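Cutinase-like protein (Cryptococcus sp., PDB 2CZQ) probably hydrolyses carboxylic esters, as a secreted-type cutinase-like enzyme of the alpha/beta hydrolase fold. Local coordinates at residues F27-L38 against Q190-L201; Q54-I64 against Q86-Q97. One frame throughout, in Å; residues are numbered along the deposited sequence.

Contact 1. Residues F27-L38 against Q190-L201; sequences FRTMNSQITAAL and QTMGYKFAVNKL
Gln190 reaches across to the first turn of helix 28-37, where its OE1 accepts a hydrogen bond from Met30 N at 2.8 Å. The donor lies in the plane of the side-chain carbonyl, and the N-H is bent off the line to the oxygen (148°). A bend at chi2 folds the Gln190 amide back to this place, and its NE2 is held by Gly26 O and Tyr183 O. The other polar link is looser: a water accepts a weak bond from Gln33 NE2 and donates to Thr191 OG1, which is also bonded to Gln187 O.

Flat groups meet next. The Gln33 amide stacks over one face of the Tyr194 ring, the two planes 29° apart, with OE1 3.6 Å from Tyr194 CD1; Ala37 CB approaches the same ring at its edge.

The remaining contacts are apolar. Ile34 is a knob in the hole formed by Gly193, Tyr194, Ala197 and Val198, and the fit is tight where its CD1 comes 3.4 Å from Ala197 CB. Met30 SD rests 3.7 Å from Gly193 CA, against backbone with no side chain between. Towards the C-terminal ends, Leu38 CD1 packs on Leu201 CB at 3.8 Å and on Val198.

The helix axes approach to 8.2 Å at 35°. Behind them, Phe27, Met30 and Phe196 reach Phe112 of the central sheet. With bonds at both OE1 and NE2, the buried Gln190 amide has its polar atoms satisfied and its rotation fixed, while close apolar fit holds most of the rest.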
loop_
_atom_site.group_PDB
_atom_site.type_symbol
_atom_site.label_atom_id
_atom_site.label_comp_id
_atom_site.label_asym_id
_atom_site.label_seq_id
_atom_site.Cartn_x
_atom_site.Cartn_y
_atom_site.Cartn_z
ATOM N N PHE A 27 4.153 1.624 8.104
ATOM C CA PHE A 27 3.818 2.969 7.625
ATOM C C PHE A 27 3.917 4.057 8.669
ATOM O O PHE A 27 3.673 5.214 8.367
ATOM C CB PHE A 27 2.432 2.980 6.962
ATOM C CG PHE A 27 2.256 1.847 6.021
ATOM C CD1 PHE A 27 2.979 1.814 4.836
ATOM C CD2 PHE A 27 1.468 0.759 6.358
ATOM C CE1 PHE A 27 2.888 0.731 3.981
ATOM C CE2 PHE A 27 1.361 -0.333 5.505
ATOM C CZ PHE A 27 2.077 -0.352 4.314
ATOM N N ARG A 28 4.291 3.707 9.892
ATOM C CA ARG A 28 4.257 4.680 10.981
ATOM C C ARG A 28 5.093 5.928 10.691
ATOM O O ARG A 28 4.613 7.055 10.843
ATOM C CB ARG A 28 4.723 4.025 12.282
ATOM C CG ARG A 28 4.319 4.762 13.548
ATOM C CD ARG A 28 4.590 3.995 14.843
ATOM N NE ARG A 28 4.534 2.542 14.667
ATOM C CZ ARG A 28 3.777 1.717 15.385
ATOM N NH1 ARG A 28 2.989 2.182 16.346
ATOM N NH2 ARG A 28 3.807 0.415 15.139
ATOM N N THR A 29 6.343 5.741 10.283
ATOM C CA THR A 29 7.202 6.885 10.038
ATOM C C THR A 29 6.706 7.718 8.865
ATOM O O THR A 29 6.497 8.922 9.008
ATOM C CB THR A 29 8.643 6.436 9.853
ATOM O OG1 THR A 29 9.113 5.966 11.121
ATOM C CG2 THR A 29 9.555 7.619 9.521
ATOM N N MET A 30 6.477 7.086 7.719
ATOM C CA MET A 30 6.040 7.859 6.564
ATOM C C MET A 30 4.737 8.591 6.853
ATOM O O MET A 30 4.554 9.723 6.410
ATOM C CB MET A 30 5.932 7.004 5.299
ATOM C CG MET A 30 4.802 5.979 5.288
ATOM S SD MET A 30 4.809 4.960 3.809
ATOM C CE MET A 30 6.240 3.908 4.119
ATOM N N ASN A 31 3.835 7.964 7.607
ATOM C CA ASN A 31 2.556 8.606 7.875
ATOM C C ASN A 31 2.665 9.784 8.823
ATOM O O ASN A 31 1.926 10.760 8.679
ATOM C CB ASN A 31 1.516 7.591 8.318
ATOM C CG ASN A 31 1.062 6.719 7.175
ATOM O OD1 ASN A 31 1.402 6.978 6.023
ATOM N ND2 ASN A 31 0.276 5.697 7.483
ATOM N N SER A 32 3.598 9.714 9.769
ATOM C CA SER A 32 3.927 10.886 10.571
ATOM C C SER A 32 4.437 12.023 9.675
ATOM O O SER A 32 4.108 13.183 9.891
ATOM C CB SER A 32 4.907 10.541 11.697
ATOM O OG SER A 32 6.223 10.370 11.214
ATOM N N GLN A 33 5.225 11.684 8.658
ATOM C CA GLN A 33 5.750 12.686 7.735
ATOM C C GLN A 33 4.662 13.278 6.842
ATOM O O GLN A 33 4.615 14.491 6.634
ATOM C CB GLN A 33 6.849 12.090 6.861
ATOM C CG GLN A 33 8.086 11.633 7.600
ATOM C CD GLN A 33 9.136 11.172 6.629
ATOM O OE1 GLN A 33 9.994 11.960 6.213
ATOM N NE2 GLN A 33 9.055 9.915 6.224
ATOM N N ILE A 34 3.796 12.421 6.309
ATOM C CA ILE A 34 2.753 12.865 5.386
ATOM C C ILE A 34 1.780 13.790 6.107
ATOM O O ILE A 34 1.471 14.875 5.616
ATOM C CB ILE A 34 1.996 11.666 4.772
ATOM C CG1 ILE A 34 2.919 10.795 3.916
ATOM C CG2 ILE A 34 0.795 12.144 3.953
ATOM C CD1 ILE A 34 2.457 9.349 3.819
ATOM N N THR A 35 1.299 13.356 7.272
ATOM C CA THR A 35 0.318 14.151 8.006
ATOM C C THR A 35 0.905 15.449 8.546
ATOM O O THR A 35 0.177 16.419 8.714
ATOM C CB THR A 35 -0.377 13.360 9.130
ATOM O OG1 THR A 35 0.595 12.821 10.040
ATOM C CG2 THR A 35 -1.155 12.164 8.558
ATOM N N ALA A 36 2.211 15.474 8.808
ATOM C CA ALA A 36 2.872 16.716 9.202
ATOM C C ALA A 36 3.047 17.663 8.018
ATOM O O ALA A 36 3.049 18.885 8.193
ATOM C CB ALA A 36 4.219 16.435 9.859
ATOM N N ALA A 37 3.183 17.103 6.819
ATOM C CA ALA A 37 3.404 17.901 5.614
ATOM C C ALA A 37 2.117 18.509 5.064
ATOM O O ALA A 37 2.116 19.647 4.586
ATOM C CB ALA A 37 4.092 17.067 4.542
ATOM N N LEU A 38 1.033 17.743 5.127
ATOM C CA LEU A 38 -0.243 18.141 4.545
ATOM C C LEU A 38 -1.356 18.061 5.565
ATOM O O LEU A 38 -1.597 17.011 6.157
ATOM C CB LEU A 38 -0.599 17.259 3.347
ATOM C CG LEU A 38 0.230 17.397 2.073
ATOM C CD1 LEU A 38 -0.281 16.407 1.041
ATOM C CD2 LEU A 38 0.203 18.823 1.522
ATOM N N GLN A 190 10.693 4.369 3.889
ATOM C CA GLN A 190 9.848 5.341 4.571
ATOM C C GLN A 190 9.824 6.666 3.816
ATOM O O GLN A 190 8.766 7.253 3.614
ATOM C CB GLN A 190 10.283 5.538 6.026
ATOM C CG GLN A 190 10.080 4.306 6.908
ATOM C CD GLN A 190 8.647 3.817 6.893
ATOM O OE1 GLN A 190 7.718 4.600 7.090
ATOM N NE2 GLN A 190 8.460 2.523 6.648
ATOM N N THR A 191 10.990 7.121 3.370
ATOM C CA THR A 191 11.060 8.389 2.657
ATOM C C THR A 191 10.338 8.309 1.320
ATOM O O THR A 191 9.588 9.215 0.961
ATOM C CB THR A 191 12.510 8.820 2.475
ATOM O OG1 THR A 191 13.147 8.864 3.761
ATOM C CG2 THR A 191 12.579 10.246 1.926
ATOM N N MET A 192 10.556 7.224 0.588
ATOM C CA MET A 192 9.880 7.031 -0.686
ATOM C C MET A 192 8.368 7.042 -0.509
ATOM O O MET A 192 7.659 7.639 -1.315
ATOM C CB MET A 192 10.344 5.714 -1.287
ATOM C CG MET A 192 9.895 5.430 -2.686
ATOM S SD MET A 192 10.895 4.122 -3.419
ATOM C CE MET A 192 10.867 2.828 -2.149
ATOM N N GLY A 193 7.881 6.373 0.533
ATOM C CA GLY A 193 6.450 6.307 0.792
ATOM C C GLY A 193 5.843 7.655 1.132
ATOM O O GLY A 193 4.739 7.979 0.685
ATOM N N TYR A 194 6.567 8.439 1.927
ATOM C CA TYR A 194 6.138 9.784 2.287
ATOM C C TYR A 194 6.101 10.690 1.051
ATOM O O TYR A 194 5.102 11.367 0.807
ATOM C CB TYR A 194 7.017 10.347 3.421
ATOM C CG TYR A 194 7.453 11.780 3.244
ATOM C CD1 TYR A 194 8.762 12.083 2.875
ATOM C CD2 TYR A 194 6.561 12.834 3.429
ATOM C CE1 TYR A 194 9.174 13.393 2.699
ATOM C CE2 TYR A 194 6.965 14.148 3.253
ATOM C CZ TYR A 194 8.270 14.420 2.888
ATOM O OH TYR A 194 8.651 15.726 2.705
ATOM N N LYS A 195 7.173 10.688 0.258
ATOM C CA LYS A 195 7.212 11.540 -0.926
ATOM C C LYS A 195 6.148 11.141 -1.941
ATOM O O LYS A 195 5.495 12.003 -2.537
ATOM C CB LYS A 195 8.594 11.522 -1.573
ATOM C CG LYS A 195 9.643 12.232 -0.749
ATOM C CD LYS A 195 10.951 12.435 -1.486
ATOM C CE LYS A 195 11.918 13.187 -0.586
ATOM N NZ LYS A 195 13.189 13.586 -1.249
ATOM N N PHE A 196 5.979 9.833 -2.124
ATOM C CA PHE A 196 4.979 9.295 -3.040
ATOM C C PHE A 196 3.588 9.799 -2.659
ATOM O O PHE A 196 2.866 10.350 -3.493
ATOM C CB PHE A 196 5.033 7.765 -3.017
ATOM C CG PHE A 196 3.925 7.091 -3.777
ATOM C CD1 PHE A 196 3.984 6.967 -5.158
ATOM C CD2 PHE A 196 2.834 6.547 -3.102
ATOM C CE1 PHE A 196 2.970 6.317 -5.856
ATOM C CE2 PHE A 196 1.818 5.903 -3.796
ATOM C CZ PHE A 196 1.891 5.785 -5.172
ATOM N N ALA A 197 3.226 9.617 -1.392
ATOM C CA ALA A 197 1.907 10.018 -0.918
ATOM C C ALA A 197 1.692 11.520 -1.045
ATOM O O ALA A 197 0.674 11.956 -1.575
ATOM C CB ALA A 197 1.697 9.577 0.505
ATOM N N VAL A 198 2.643 12.318 -0.567
ATOM C CA VAL A 198 2.469 13.768 -0.601
ATOM C C VAL A 198 2.308 14.247 -2.044
ATOM O O VAL A 198 1.417 15.048 -2.350
ATOM C CB VAL A 198 3.607 14.509 0.130
ATOM C CG1 VAL A 198 3.556 16.007 -0.149
ATOM C CG2 VAL A 198 3.521 14.252 1.625
ATOM N N ASN A 199 3.144 13.735 -2.942
ATOM C CA ASN A 199 3.041 14.117 -4.346
ATOM C C ASN A 199 1.729 13.677 -4.991
ATOM O O ASN A 199 1.090 14.467 -5.685
ATOM C CB ASN A 199 4.243 13.609 -5.139
ATOM C CG ASN A 199 5.415 14.557 -5.071
ATOM O OD1 ASN A 199 5.482 15.527 -5.822
ATOM N ND2 ASN A 199 6.337 14.296 -4.155
ATOM N N LYS A 200 1.302 12.442 -4.737
ATOM C CA LYS A 200 0.032 11.971 -5.290
ATOM C C LYS A 200 -1.154 12.767 -4.748
ATOM O O LYS A 200 -2.156 12.933 -5.445
ATOM C CB LYS A 200 -0.168 10.474 -5.046
ATOM C CG LYS A 200 0.775 9.556 -5.831
ATOM C CD LYS A 200 0.630 9.730 -7.333
ATOM C CE LYS A 200 1.387 8.650 -8.085
ATOM N NZ LYS A 200 1.618 9.020 -9.512
ATOM N N LEU A 201 -1.030 13.252 -3.514
ATOM C CA LEU A 201 -2.068 14.065 -2.886
ATOM C C LEU A 201 -2.048 15.524 -3.330
ATOM O O LEU A 201 -2.908 16.301 -2.911
ATOM C CB LEU A 201 -1.961 13.985 -1.363
ATOM C CG LEU A 201 -2.287 12.621 -0.752
ATOM C CD1 LEU A 201 -1.839 12.576 0.703
ATOM C CD2 LEU A 201 -3.766 12.281 -0.890
HETATM O O HOH W 1 11.504 8.903 6.222
#

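Contact 2. Residues Q54-I64 against Q86-Q97; sequences QNSAAGTADII and QGAAATVVALQQ
Thr60 points from helix 57-73 into a hole formed by Ala90, Val93, Ala94 and Gln97, and its two branches do different work. OG1 donates to Ala90 O at 2.8 Å, in the carbonyl plane and on a lone pair, with a C=O...O angle of 116°. That carbonyl also accepts the helical bond from Ala94 N, so two donors share it. The first torsion sets OG1 beside the backbone N and CG2 anti to it, which carries the methyl to 3.6 Å from Ala94 N and against the amide end of Gln97.

Small residues let the backbones come close: the CA atoms of Thr60 and Ala90 are 4.9 Å apart, and Gly59 lies over the methyl of Ala90. One turn further on, Ile63 CG2 and Ile64 CG1 both touch Ala94 CB. Ile63 directs CD1 towards Thr91, crossing that side chain at about a right angle, while Ile64 CD1 meets Gln97 OE1 at 3.7 Å in a similar crossing.

At the other end Gln86, extended with CG anti to the backbone N, runs alongside residues 54-56, before helix 57-73. Gln54 bends over it, placing OE1 3.1 Å from Gln86 CB. Their amide planes are 55° apart and the two amides are not bonded to each other; Gln86 NE2 instead binds Asp51 O and Thr17 OG1, and Gln54 NE2 binds Thr17 OG1 and Phe52 O. Ser56 CB sits 3.5 Å from Gln86 OE1.

The helices cross at 58°. Helix 86-98 follows strand 78-84 through a GxSxG turn at Gly83, Ser85 and Gly87, consistent with the nucleophile elbow of alpha/beta hydrolases such as cutinases.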
loop_
_atom_site.group_PDB
_atom_site.type_symbol
_atom_site.label_atom_id
_atom_site.label_comp_id
_atom_site.label_asym_id
_atom_site.label_seq_id
_atom_site.Cartn_x
_atom_site.Cartn_y
_atom_site.Cartn_z
ATOM N N GLN A 54 -4.031 -16.179 5.959
ATOM C CA GLN A 54 -3.973 -15.307 4.779
ATOM C C GLN A 54 -5.307 -15.156 4.059
ATOM O O GLN A 54 -5.358 -14.651 2.937
ATOM C CB GLN A 54 -2.856 -15.706 3.798
ATOM C CG GLN A 54 -1.482 -15.821 4.439
ATOM C CD GLN A 54 -1.114 -14.602 5.248
ATOM O OE1 GLN A 54 -1.138 -13.480 4.743
ATOM N NE2 GLN A 54 -0.778 -14.814 6.513
ATOM N N ASN A 55 -6.390 -15.563 4.711
ATOM C CA ASN A 55 -7.712 -15.292 4.178
ATOM C C ASN A 55 -8.123 -13.900 4.638
ATOM O O ASN A 55 -8.556 -13.697 5.773
ATOM C CB ASN A 55 -8.691 -16.396 4.568
ATOM C CG ASN A 55 -8.337 -17.722 3.909
ATOM O OD1 ASN A 55 -8.134 -17.789 2.697
ATOM N ND2 ASN A 55 -8.227 -18.772 4.712
ATOM N N SER A 56 -7.932 -12.938 3.743
ATOM C CA SER A 56 -7.952 -11.524 4.087
ATOM C C SER A 56 -9.209 -10.777 3.633
ATOM O O SER A 56 -9.217 -9.545 3.623
ATOM C CB SER A 56 -6.700 -10.851 3.524
ATOM O OG SER A 56 -6.689 -10.922 2.111
ATOM N N ALA A 57 -10.271 -11.508 3.287
ATOM C CA ALA A 57 -11.496 -10.884 2.776
ATOM C C ALA A 57 -12.016 -9.751 3.650
ATOM O O ALA A 57 -12.473 -8.734 3.129
ATOM C CB ALA A 57 -12.586 -11.910 2.569
ATOM N N ALA A 58 -11.974 -9.913 4.972
ATOM C CA ALA A 58 -12.493 -8.862 5.845
ATOM C C ALA A 58 -11.667 -7.579 5.724
ATOM O O ALA A 58 -12.199 -6.480 5.859
ATOM C CB ALA A 58 -12.566 -9.331 7.287
ATOM N N GLY A 59 -10.369 -7.718 5.470
ATOM C CA GLY A 59 -9.502 -6.570 5.264
ATOM C C GLY A 59 -9.846 -5.843 3.980
ATOM O O GLY A 59 -10.045 -4.628 3.977
ATOM N N THR A 60 -9.931 -6.584 2.882
ATOM C CA THR A 60 -10.341 -6.004 1.612
ATOM C C THR A 60 -11.681 -5.276 1.744
ATOM O O THR A 60 -11.840 -4.154 1.262
ATOM C CB THR A 60 -10.430 -7.117 0.564
ATOM O OG1 THR A 60 -9.113 -7.637 0.319
ATOM C CG2 THR A 60 -10.963 -6.594 -0.783
ATOM N N ALA A 61 -12.643 -5.923 2.395
ATOM C CA ALA A 61 -13.969 -5.335 2.558
ATOM C C ALA A 61 -13.915 -4.034 3.351
ATOM O O ALA A 61 -14.625 -3.080 3.029
ATOM C CB ALA A 61 -14.922 -6.318 3.210
ATOM N N ASP A 62 -13.080 -3.989 4.386
ATOM C CA ASP A 62 -13.020 -2.808 5.229
ATOM C C ASP A 62 -12.294 -1.641 4.555
ATOM O O ASP A 62 -12.649 -0.484 4.777
ATOM C CB ASP A 62 -12.430 -3.138 6.594
ATOM C CG ASP A 62 -12.668 -2.051 7.595
ATOM O OD1 ASP A 62 -13.849 -1.673 7.800
ATOM O OD2 ASP A 62 -11.715 -1.524 8.204
ATOM N N ILE A 63 -11.293 -1.933 3.723
ATOM C CA ILE A 63 -10.674 -0.895 2.894
ATOM C C ILE A 63 -11.747 -0.209 2.046
ATOM O O ILE A 63 -11.865 1.020 2.012
ATOM C CB ILE A 63 -9.600 -1.502 1.962
ATOM C CG1 ILE A 63 -8.394 -2.006 2.755
ATOM C CG2 ILE A 63 -9.151 -0.479 0.908
ATOM C CD1 ILE A 63 -7.505 -2.944 1.935
ATOM N N ILE A 64 -12.520 -1.031 1.344
ATOM C CA ILE A 64 -13.529 -0.526 0.426
ATOM C C ILE A 64 -14.640 0.193 1.188
ATOM O O ILE A 64 -15.115 1.244 0.754
ATOM C CB ILE A 64 -14.048 -1.659 -0.482
ATOM C CG1 ILE A 64 -12.917 -2.139 -1.405
ATOM C CG2 ILE A 64 -15.257 -1.189 -1.283
ATOM C CD1 ILE A 64 -13.239 -3.384 -2.208
ATOM N N GLN A 86 0.448 -9.416 4.369
ATOM C CA GLN A 86 -0.952 -9.787 4.165
ATOM C C GLN A 86 -1.797 -8.569 3.768
ATOM O O GLN A 86 -2.706 -8.670 2.939
ATOM C CB GLN A 86 -1.542 -10.454 5.406
ATOM C CG GLN A 86 -2.990 -10.864 5.177
ATOM C CD GLN A 86 -3.606 -11.771 6.227
ATOM O OE1 GLN A 86 -4.743 -12.187 6.046
ATOM N NE2 GLN A 86 -2.894 -12.060 7.314
ATOM N N GLY A 87 -1.501 -7.420 4.368
ATOM C CA GLY A 87 -2.220 -6.193 4.066
ATOM C C GLY A 87 -2.010 -5.688 2.652
ATOM O O GLY A 87 -2.893 -5.045 2.085
ATOM N N ALA A 88 -0.839 -5.966 2.082
ATOM C CA ALA A 88 -0.598 -5.660 0.676
ATOM C C ALA A 88 -1.499 -6.515 -0.215
ATOM O O ALA A 88 -2.113 -5.998 -1.145
ATOM C CB ALA A 88 0.873 -5.846 0.315
ATOM N N ALA A 89 -1.588 -7.812 0.075
ATOM C CA ALA A 89 -2.474 -8.699 -0.670
ATOM C C ALA A 89 -3.926 -8.232 -0.554
ATOM O O ALA A 89 -4.648 -8.163 -1.549
ATOM C CB ALA A 89 -2.322 -10.134 -0.193
ATOM N N ALA A 90 -4.351 -7.882 0.659
ATOM C CA ALA A 90 -5.720 -7.394 0.848
ATOM C C ALA A 90 -5.991 -6.144 0.011
ATOM O O ALA A 90 -7.094 -5.962 -0.520
ATOM C CB ALA A 90 -5.991 -7.114 2.312
ATOM N N THR A 91 -4.980 -5.290 -0.107
ATOM C CA THR A 91 -5.084 -4.069 -0.900
ATOM C C THR A 91 -5.165 -4.382 -2.393
ATOM O O THR A 91 -6.004 -3.824 -3.103
ATOM C CB THR A 91 -3.895 -3.147 -0.599
ATOM O OG1 THR A 91 -3.896 -2.796 0.793
ATOM C CG2 THR A 91 -4.041 -1.817 -1.326
ATOM N N VAL A 92 -4.296 -5.274 -2.868
ATOM C CA VAL A 92 -4.325 -5.706 -4.262
ATOM C C VAL A 92 -5.714 -6.227 -4.639
ATOM O O VAL A 92 -6.259 -5.865 -5.682
ATOM C CB VAL A 92 -3.242 -6.775 -4.524
ATOM C CG1 VAL A 92 -3.451 -7.446 -5.874
ATOM C CG2 VAL A 92 -1.854 -6.156 -4.432
ATOM N N VAL A 93 -6.285 -7.065 -3.782
ATOM C CA VAL A 93 -7.600 -7.623 -4.062
ATOM C C VAL A 93 -8.675 -6.534 -4.041
ATOM O O VAL A 93 -9.611 -6.574 -4.843
ATOM C CB VAL A 93 -7.905 -8.820 -3.137
ATOM C CG1 VAL A 93 -9.312 -9.366 -3.375
ATOM C CG2 VAL A 93 -6.871 -9.918 -3.375
ATOM N N ALA A 94 -8.518 -5.533 -3.173
ATOM C CA ALA A 94 -9.404 -4.369 -3.222
ATOM C C ALA A 94 -9.343 -3.685 -4.587
ATOM O O ALA A 94 -10.377 -3.315 -5.139
ATOM C CB ALA A 94 -9.087 -3.374 -2.106
ATOM N N LEU A 95 -8.144 -3.526 -5.145
ATOM C CA LEU A 95 -8.015 -2.903 -6.464
ATOM C C LEU A 95 -8.745 -3.718 -7.522
ATOM O O LEU A 95 -9.422 -3.166 -8.396
ATOM C CB LEU A 95 -6.554 -2.746 -6.876
ATOM C CG LEU A 95 -5.584 -2.105 -5.882
ATOM C CD1 LEU A 95 -4.232 -1.898 -6.542
ATOM C CD2 LEU A 95 -6.118 -0.790 -5.314
ATOM N N GLN A 96 -8.603 -5.039 -7.436
ATOM C CA GLN A 96 -9.261 -5.944 -8.369
ATOM C C GLN A 96 -10.780 -5.798 -8.312
ATOM O O GLN A 96 -11.456 -5.861 -9.339
ATOM C CB GLN A 96 -8.850 -7.391 -8.085
ATOM C CG GLN A 96 -7.363 -7.654 -8.297
ATOM C CD GLN A 96 -6.906 -8.994 -7.742
ATOM O OE1 GLN A 96 -7.677 -9.715 -7.105
ATOM N NE2 GLN A 96 -5.639 -9.325 -7.971
ATOM N N GLN A 97 -11.310 -5.586 -7.110
ATOM C CA GLN A 97 -12.746 -5.432 -6.914
ATOM C C GLN A 97 -13.246 -4.038 -7.270
ATOM O O GLN A 97 -14.365 -3.896 -7.762
ATOM C CB GLN A 97 -13.128 -5.757 -5.475
ATOM C CG GLN A 97 -13.030 -7.235 -5.166
ATOM C CD GLN A 97 -13.477 -7.578 -3.763
ATOM O OE1 GLN A 97 -14.206 -6.817 -3.127
ATOM N NE2 GLN A 97 -13.043 -8.733 -3.274
#

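Overall arrangement
From the N terminus, the chain forms strand 9-14 and then helix 28-37, whose partner in contact 1 arrives only with the last helix, 187-200. Contact 1 therefore closes a long loop of 151 intervening residues. Inside it, strand 41-45 leads to helix 57-73, and strand 78-84 to helix 86-98; contact 2 closes this much shorter loop of 21 residues, wholly nested in the first. The centres of the two contacts are about 22 Å apart on opposite sides of the chain's centre, and the contacts do not touch. Helix pairs thus flank the parallel sheet: contact 1 unites the early and final helices, contact 2 two successive helices near the probable nucleophile turn.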